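Local coordinates for protein telomere length regulator taz1 (Schizosaccharomyces pombe, PDB 4ZMI) that binds double-stranded telomeric DNA, regulates telomere length, and is required for telomere-adjacent gene silencing and normal meiosis or sporulation in fission yeast, at residues A[41-46]-A[212-217]; A[150-155]-A[159-164]. All blocks are in the same frame, centred on the assembly; numbering follows the deposited sequence.

Interaction 1 of 2, residues A[41-46]-A[212-217]; sequences VNPESF and ASFPAF
The F214 ring lies against the start of helix 43-50 and the residues just before it. P43 crosses one of its faces obliquely. The proline CD sits 3.7 Å from the ring centroid of F214, 24° off the ring normal, which makes a CH-pi contact. The approach is offset toward the rim, and P43 CD comes within 3.4 Å of F214 CE1. The carbonyl carbon of N42 lies over the same face, 3.7 Å from F214 CE2. F46 arrives at the edge instead: its CD2 is 3.6 Å from F214 CE2 and near the plane of the F214 ring. These two side chains cross at about a right angle. V41 contributes its backbone, with its O 3.3 Å from F214 CB. F214 CG is anti to the backbone N (chi1 -164°), and this carries the ring out from its helix to segment 41-46.

The contact joins the N-terminal ends of helices 43-50 and 214-229 in the all-helical domain of Taz1, a piece of the longer protein that matches the TRF family. Each helix has its own N-cap residue, N42 and S213.

The cap of the first helix is bonded through a side chain. N42 OD1 accepts from S45 N at 2.7 Å, with a C=O...N angle of 170°. It also accepts from S45 OG at 2.7 Å, with this donor lying above the carbonyl plane. Two bonds to one oxygen hold the N42 amide over the first turn, directly before P43. In the second helix, F217 N bonds to S213 O at 2.7 Å.

Further out, R151 of helix 137-154 touches P43, F214 and F217. F46 also packs on V29 of helix 5-35 and on L111. A212 N hydrogen-bonds to E147 OE2, which ties the start of the 212-217 segment to helix 137-154.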
ATOM      1  N   VAL A  41     -10.293  13.165  12.680  1.00 90.66           N
ATOM      2  CA  VAL A  41     -11.018  13.720  11.543  1.00 89.66           C
ATOM      3  C   VAL A  41     -10.182  13.725  10.261  1.00 88.18           C
ATOM      4  O   VAL A  41     -10.722  13.721   9.156  1.00 86.69           O
ATOM      5  CB  VAL A  41     -11.520  15.148  11.872  1.00101.21           C
ATOM      6  CG1 VAL A  41     -12.369  15.720  10.742  1.00108.94           C
ATOM      7  CG2 VAL A  41     -12.323  15.139  13.162  1.00102.75           C
ATOM      8  N   ASN A  42      -8.861  13.728  10.405  1.00 81.10           N
ATOM      9  CA  ASN A  42      -7.978  13.706   9.248  1.00 73.06           C
ATOM     10  C   ASN A  42      -6.629  13.124   9.658  1.00 80.84           C
ATOM     11  O   ASN A  42      -6.416  12.869  10.853  1.00 82.20           O
ATOM     12  CB  ASN A  42      -7.834  15.114   8.657  1.00 68.78           C
ATOM     13  CG  ASN A  42      -7.463  16.149   9.698  1.00 81.07           C
ATOM     14  OD1 ASN A  42      -6.749  15.858  10.661  1.00 86.76           O
ATOM     15  ND2 ASN A  42      -7.950  17.368   9.510  1.00 81.94           N
ATOM     16  N   PRO A  43      -5.726  12.889   8.681  1.00 74.43           N
ATOM     17  CA  PRO A  43      -4.415  12.373   9.075  1.00 75.32           C
ATOM     18  C   PRO A  43      -3.730  13.234  10.135  1.00 73.15           C
ATOM     19  O   PRO A  43      -3.179  12.680  11.087  1.00 66.35           O
ATOM     20  CB  PRO A  43      -3.617  12.373   7.759  1.00 79.16           C
ATOM     21  CG  PRO A  43      -4.538  12.948   6.698  1.00 78.02           C
ATOM     22  CD  PRO A  43      -5.919  12.813   7.222  1.00 73.73           C
ATOM     23  N   GLU A  44      -3.783  14.556   9.995  1.00 75.25           N
ATOM     24  CA  GLU A  44      -3.140  15.431  10.973  1.00 82.71           C
ATOM     25  C   GLU A  44      -3.659  15.179  12.384  1.00 82.86           C
ATOM     26  O   GLU A  44      -2.897  15.220  13.359  1.00 85.44           O
ATOM     27  CB  GLU A  44      -3.309  16.900  10.608  1.00 93.74           C
ATOM     28  CG  GLU A  44      -2.759  17.851  11.660  1.00108.42           C
ATOM     29  CD  GLU A  44      -1.262  17.710  11.855  1.00116.44           C
ATOM     30  OE1 GLU A  44      -0.547  17.527  10.841  1.00116.25           O
ATOM     31  OE2 GLU A  44      -0.804  17.788  13.021  1.00118.45           O
ATOM     32  N   SER A  45      -4.949  14.889  12.485  1.00 73.68           N
ATOM     33  CA  SER A  45      -5.544  14.569  13.783  1.00 81.71           C
ATOM     34  C   SER A  45      -5.042  13.229  14.290  1.00 83.43           C
ATOM     35  O   SER A  45      -4.812  13.048  15.496  1.00 84.41           O
ATOM     36  CB  SER A  45      -7.069  14.547  13.693  1.00 76.13           C
ATOM     37  OG  SER A  45      -7.548  15.787  13.213  1.00 81.25           O
ATOM     38  N   PHE A  46      -4.892  12.292  13.359  1.00 74.52           N
ATOM     39  CA  PHE A  46      -4.342  10.984  13.669  1.00 74.03           C
ATOM     40  C   PHE A  46      -2.959  11.207  14.265  1.00 75.05           C
ATOM     41  O   PHE A  46      -2.561  10.529  15.218  1.00 83.33           O
ATOM     42  CB  PHE A  46      -4.270  10.128  12.402  1.00 69.39           C
ATOM     43  CG  PHE A  46      -4.332   8.656  12.656  1.00 72.93           C
ATOM     44  CD1 PHE A  46      -4.076   8.140  13.915  1.00 72.56           C
ATOM     45  CD2 PHE A  46      -4.640   7.780  11.622  1.00 71.92           C
ATOM     46  CE1 PHE A  46      -4.124   6.778  14.146  1.00 73.12           C
ATOM     47  CE2 PHE A  46      -4.687   6.418  11.846  1.00 70.69           C
ATOM     48  CZ  PHE A  46      -4.426   5.919  13.113  1.00 73.13           C
ATOM     49  N   ALA A 212     -14.936   9.716   1.437  1.00 61.60           N
ATOM     50  CA  ALA A 212     -15.389   9.117   2.691  1.00 63.04           C
ATOM     51  C   ALA A 212     -14.793   9.824   3.892  1.00 68.17           C
ATOM     52  O   ALA A 212     -13.793  10.526   3.775  1.00 70.78           O
ATOM     53  CB  ALA A 212     -15.096   7.655   2.742  1.00 51.26           C
ATOM     54  N   SER A 213     -15.434   9.656   5.042  1.00 69.03           N
ATOM     55  CA  SER A 213     -14.899  10.184   6.276  1.00 72.13           C
ATOM     56  C   SER A 213     -13.616   9.433   6.603  1.00 75.33           C
ATOM     57  O   SER A 213     -13.485   8.237   6.303  1.00 71.53           O
ATOM     58  CB  SER A 213     -15.886   9.965   7.402  1.00 75.95           C
ATOM     59  OG  SER A 213     -16.207   8.591   7.474  1.00 81.88           O
ATOM     60  N   PHE A 214     -12.677  10.143   7.222  1.00 80.36           N
ATOM     61  CA  PHE A 214     -11.399   9.562   7.596  1.00 74.93           C
ATOM     62  C   PHE A 214     -11.514   8.307   8.468  1.00 76.67           C
ATOM     63  O   PHE A 214     -10.899   7.294   8.154  1.00 75.88           O
ATOM     64  CB  PHE A 214     -10.463  10.602   8.224  1.00 69.83           C
ATOM     65  CG  PHE A 214      -9.028  10.148   8.276  1.00 71.33           C
ATOM     66  CD1 PHE A 214      -8.305   9.989   7.110  1.00 70.44           C
ATOM     67  CD2 PHE A 214      -8.419   9.854   9.477  1.00 72.33           C
ATOM     68  CE1 PHE A 214      -6.995   9.559   7.139  1.00 72.78           C
ATOM     69  CE2 PHE A 214      -7.107   9.434   9.513  1.00 73.59           C
ATOM     70  CZ  PHE A 214      -6.394   9.288   8.342  1.00 73.89           C
ATOM     71  N   PRO A 215     -12.303   8.354   9.558  1.00 80.43           N
ATOM     72  CA  PRO A 215     -12.366   7.152  10.398  1.00 82.22           C
ATOM     73  C   PRO A 215     -12.946   5.968   9.646  1.00 80.66           C
ATOM     74  O   PRO A 215     -12.710   4.814  10.005  1.00 80.58           O
ATOM     75  CB  PRO A 215     -13.328   7.563  11.507  1.00 78.83           C
ATOM     76  CG  PRO A 215     -14.135   8.645  10.905  1.00 82.86           C
ATOM     77  CD  PRO A 215     -13.154   9.420  10.105  1.00 86.09           C
ATOM     78  N   ALA A 216     -13.713   6.258   8.609  1.00 72.21           N
ATOM     79  CA  ALA A 216     -14.259   5.198   7.796  1.00 76.14           C
ATOM     80  C   ALA A 216     -13.200   4.747   6.796  1.00 79.15           C
ATOM     81  O   ALA A 216     -13.076   3.559   6.491  1.00 78.50           O
ATOM     82  CB  ALA A 216     -15.516   5.667   7.083  1.00 66.57           C
ATOM     83  N   PHE A 217     -12.448   5.712   6.278  1.00 76.01           N
ATOM     84  CA  PHE A 217     -11.328   5.410   5.399  1.00 61.96           C
ATOM     85  C   PHE A 217     -10.364   4.502   6.144  1.00 63.90           C
ATOM     86  O   PHE A 217     -10.037   3.402   5.681  1.00 61.05           O
ATOM     87  CB  PHE A 217     -10.644   6.701   4.959  1.00 54.04           C
ATOM     88  CG  PHE A 217      -9.404   6.484   4.130  1.00 59.54           C
ATOM     89  CD1 PHE A 217      -9.427   5.641   3.039  1.00 56.07           C
ATOM     90  CD2 PHE A 217      -8.222   7.145   4.429  1.00 54.40           C
ATOM     91  CE1 PHE A 217      -8.288   5.444   2.271  1.00 55.30           C
ATOM     92  CE2 PHE A 217      -7.087   6.951   3.651  1.00 53.75           C
ATOM     93  CZ  PHE A 217      -7.131   6.102   2.575  1.00 54.77           C
TER

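Interaction 2 of 2, residues A[150-155]-A[159-164]; sequences IRYFGT and PSIDAS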
ATOM      1  N   ILE A 150     -10.061   9.585  -5.100  1.00 59.45           N
ATOM      2  CA  ILE A 150     -10.807  10.743  -4.606  1.00 59.47           C
ATOM      3  C   ILE A 150      -9.914  11.585  -3.711  1.00 61.21           C
ATOM      4  O   ILE A 150      -9.810  12.801  -3.890  1.00 61.30           O
ATOM      5  CB  ILE A 150     -12.027  10.350  -3.749  1.00 57.10           C
ATOM      6  CG1 ILE A 150     -12.853   9.264  -4.417  1.00 63.19           C
ATOM      7  CG2 ILE A 150     -12.882  11.565  -3.505  1.00 66.63           C
ATOM      8  CD1 ILE A 150     -13.502   9.713  -5.685  1.00 71.69           C
ATOM      9  N   ARG A 151      -9.279  10.923  -2.745  1.00 60.12           N
ATOM     10  CA  ARG A 151      -8.432  11.602  -1.773  1.00 63.93           C
ATOM     11  C   ARG A 151      -7.349  12.406  -2.474  1.00 65.51           C
ATOM     12  O   ARG A 151      -7.118  13.564  -2.132  1.00 62.43           O
ATOM     13  CB  ARG A 151      -7.853  10.612  -0.742  1.00 61.40           C
ATOM     14  CG  ARG A 151      -8.953  10.049   0.192  1.00 60.18           C
ATOM     15  CD  ARG A 151      -8.410   9.219   1.355  1.00 50.82           C
ATOM     16  NE  ARG A 151      -7.652  10.019   2.309  1.00 52.97           N
ATOM     17  CZ  ARG A 151      -8.211  10.768   3.257  1.00 69.05           C
ATOM     18  NH1 ARG A 151      -9.544  10.834   3.369  1.00 69.87           N
ATOM     19  NH2 ARG A 151      -7.445  11.474   4.086  1.00 65.45           N
ATOM     20  N   TYR A 152      -6.721  11.824  -3.489  1.00 59.47           N
ATOM     21  CA  TYR A 152      -5.688  12.562  -4.202  1.00 57.25           C
ATOM     22  C   TYR A 152      -6.259  13.795  -4.888  1.00 66.20           C
ATOM     23  O   TYR A 152      -5.838  14.916  -4.603  1.00 63.51           O
ATOM     24  CB  TYR A 152      -4.981  11.717  -5.250  1.00 49.80           C
ATOM     25  CG  TYR A 152      -3.894  12.494  -5.935  1.00 51.51           C
ATOM     26  CD1 TYR A 152      -2.618  12.522  -5.412  1.00 51.28           C
ATOM     27  CD2 TYR A 152      -4.140  13.200  -7.097  1.00 49.49           C
ATOM     28  CE1 TYR A 152      -1.610  13.229  -6.026  1.00 55.26           C
ATOM     29  CE2 TYR A 152      -3.139  13.918  -7.721  1.00 49.63           C
ATOM     30  CZ  TYR A 152      -1.874  13.930  -7.174  1.00 52.70           C
ATOM     31  OH  TYR A 152      -0.848  14.631  -7.769  1.00 60.19           O
ATOM     32  N   PHE A 153      -7.196  13.577  -5.811  1.00 67.02           N
ATOM     33  CA  PHE A 153      -7.700  14.660  -6.656  1.00 65.42           C
ATOM     34  C   PHE A 153      -8.701  15.539  -5.969  1.00 71.00           C
ATOM     35  O   PHE A 153      -9.262  16.422  -6.598  1.00 80.70           O
ATOM     36  CB  PHE A 153      -8.370  14.129  -7.907  1.00 57.86           C
ATOM     37  CG  PHE A 153      -7.453  13.398  -8.802  1.00 67.19           C
ATOM     38  CD1 PHE A 153      -7.628  12.043  -9.040  1.00 69.68           C
ATOM     39  CD2 PHE A 153      -6.402  14.054  -9.404  1.00 71.32           C
ATOM     40  CE1 PHE A 153      -6.765  11.354  -9.870  1.00 69.08           C
ATOM     41  CE2 PHE A 153      -5.534  13.369 -10.237  1.00 76.72           C
ATOM     42  CZ  PHE A 153      -5.717  12.014 -10.468  1.00 70.97           C
ATOM     43  N   GLY A 154      -8.957  15.279  -4.697  1.00 72.98           N
ATOM     44  CA  GLY A 154      -9.880  16.111  -3.946  1.00 81.08           C
ATOM     45  C   GLY A 154      -9.113  17.169  -3.175  1.00 79.54           C
ATOM     46  O   GLY A 154      -9.688  18.123  -2.660  1.00 82.01           O
ATOM     47  N   THR A 155      -7.799  16.994  -3.105  1.00 68.13           N
ATOM     48  CA  THR A 155      -6.938  17.902  -2.375  1.00 74.27           C
ATOM     49  C   THR A 155      -6.287  18.839  -3.382  1.00 79.55           C
ATOM     50  O   THR A 155      -5.479  18.405  -4.208  1.00 78.05           O
ATOM     51  CB  THR A 155      -5.877  17.104  -1.592  1.00 79.57           C
ATOM     52  OG1 THR A 155      -6.537  16.209  -0.683  1.00 78.93           O
ATOM     53  CG2 THR A 155      -4.924  18.035  -0.829  1.00 76.51           C
ATOM     54  N   PRO A 159      -0.958  18.222  -7.518  1.00 66.52           N
ATOM     55  CA  PRO A 159      -0.939  18.552  -8.947  1.00 71.07           C
ATOM     56  C   PRO A 159      -1.727  17.561  -9.795  1.00 67.88           C
ATOM     57  O   PRO A 159      -1.798  16.371  -9.475  1.00 69.73           O
ATOM     58  CB  PRO A 159       0.547  18.498  -9.296  1.00 69.14           C
ATOM     59  CG  PRO A 159       1.097  17.514  -8.341  1.00 71.10           C
ATOM     60  CD  PRO A 159       0.361  17.777  -7.051  1.00 68.03           C
ATOM     61  N   SER A 160      -2.333  18.077 -10.858  1.00 66.31           N
ATOM     62  CA  SER A 160      -3.017  17.255 -11.835  1.00 70.89           C
ATOM     63  C   SER A 160      -1.996  16.291 -12.426  1.00 73.46           C
ATOM     64  O   SER A 160      -0.898  16.698 -12.812  1.00 78.55           O
ATOM     65  CB  SER A 160      -3.612  18.138 -12.934  1.00 75.81           C
ATOM     66  OG  SER A 160      -4.545  17.423 -13.726  1.00 83.56           O
ATOM     67  N   ILE A 161      -2.341  15.011 -12.463  1.00 67.47           N
ATOM     68  CA  ILE A 161      -1.473  14.024 -13.068  1.00 59.62           C
ATOM     69  C   ILE A 161      -2.303  12.999 -13.841  1.00 60.05           C
ATOM     70  O   ILE A 161      -3.448  12.736 -13.489  1.00 68.07           O
ATOM     71  CB  ILE A 161      -0.556  13.351 -12.027  1.00 58.87           C
ATOM     72  CG1 ILE A 161      -1.361  12.761 -10.873  1.00 59.30           C
ATOM     73  CG2 ILE A 161       0.483  14.314 -11.467  1.00 59.47           C
ATOM     74  CD1 ILE A 161      -0.472  11.946  -9.955  1.00 58.75           C
ATOM     75  N   ASP A 162      -1.717  12.452 -14.910  1.00 58.82           N
ATOM     76  CA  ASP A 162      -2.335  11.449 -15.784  1.00 55.84           C
ATOM     77  C   ASP A 162      -2.530  10.150 -15.058  1.00 47.95           C
ATOM     78  O   ASP A 162      -1.871   9.894 -14.071  1.00 49.01           O
ATOM     79  CB  ASP A 162      -1.397  11.132 -16.953  1.00 60.06           C
ATOM     80  CG  ASP A 162      -1.320  12.248 -17.931  1.00 73.42           C
ATOM     81  OD1 ASP A 162      -2.102  13.205 -17.777  1.00 78.77           O
ATOM     82  OD2 ASP A 162      -0.504  12.171 -18.864  1.00 82.53           O
ATOM     83  N   ALA A 163      -3.385   9.295 -15.584  1.00 45.23           N
ATOM     84  CA  ALA A 163      -3.585   7.998 -14.969  1.00 55.23           C
ATOM     85  C   ALA A 163      -2.284   7.175 -14.933  1.00 57.15           C
ATOM     86  O   ALA A 163      -2.037   6.426 -13.984  1.00 58.35           O
ATOM     87  CB  ALA A 163      -4.692   7.253 -15.701  1.00 46.45           C
ATOM     88  N   SER A 164      -1.452   7.344 -15.962  1.00 56.17           N
ATOM     89  CA  SER A 164      -0.184   6.606 -16.117  1.00 51.04           C
ATOM     90  C   SER A 164       0.786   6.938 -15.029  1.00 50.72           C
ATOM     91  O   SER A 164       1.432   6.064 -14.454  1.00 44.53           O
ATOM     92  CB  SER A 164       0.503   6.979 -17.434  1.00 51.91           C
ATOM     93  OG  SER A 164      -0.110   6.322 -18.524  1.00 73.78           O
TER
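Y152 OH donates a short hydrogen bond to P159 O, at 2.6 Å. The donor lies in the carbonyl plane, on a lone pair, with a C=O...O angle of 142°. The Y152 ring points its hydroxyl toward the loop that holds P159 and I161 because CG is anti to the backbone N (chi1 -178°). P159 also brings its own ring to the phenol, with CD 3.4 Å from Y152 OH. I161 crosses the tyrosine at about a right angle, its CD1 3.7 Å from CZ of Y152.

F153 adds a looser flank. The edge of its ring faces I161 O, at 3.8 Å from F153 CZ.

The contact closes the connection between helix 137-154 and helix 163-168. T155 OG1 bonds to R151 O at 3.1 Å and also pairs with N115 ND2. F153 and A163 both pack on I200 of helix 192-203.

A phenylalanine in place of Y152 would probably leave P159 O without this donor and set the loop freer to move. A single hydrogen bond passes between the two segments, from the phenol to a backbone carbonyl, and apolar carbon of P159 and I161 lies beside it, so polar and apolar contacts probably share in holding the loop.

Overall arrangement
Interaction 2 is nested in sequence inside the loop closed by interaction 1. R151 connects them: it belongs to segment 150-155, and its guanidinium group packs on P43, F214 and F217 of interaction 1. Interaction 1 is the more buried contact. It brings together two helix starts far apart in sequence, through aromatic and proline packing, and the N42 cap bonds stay within segment 41-46. Interaction 2 is local and only partly buried. It spans a short loop between consecutive helices, and a tyrosine-to-carbonyl hydrogen bond crosses it. Helix 137-154 takes part in both places, directly in 150-155 and as a neighbour of 41-46 and 212-217.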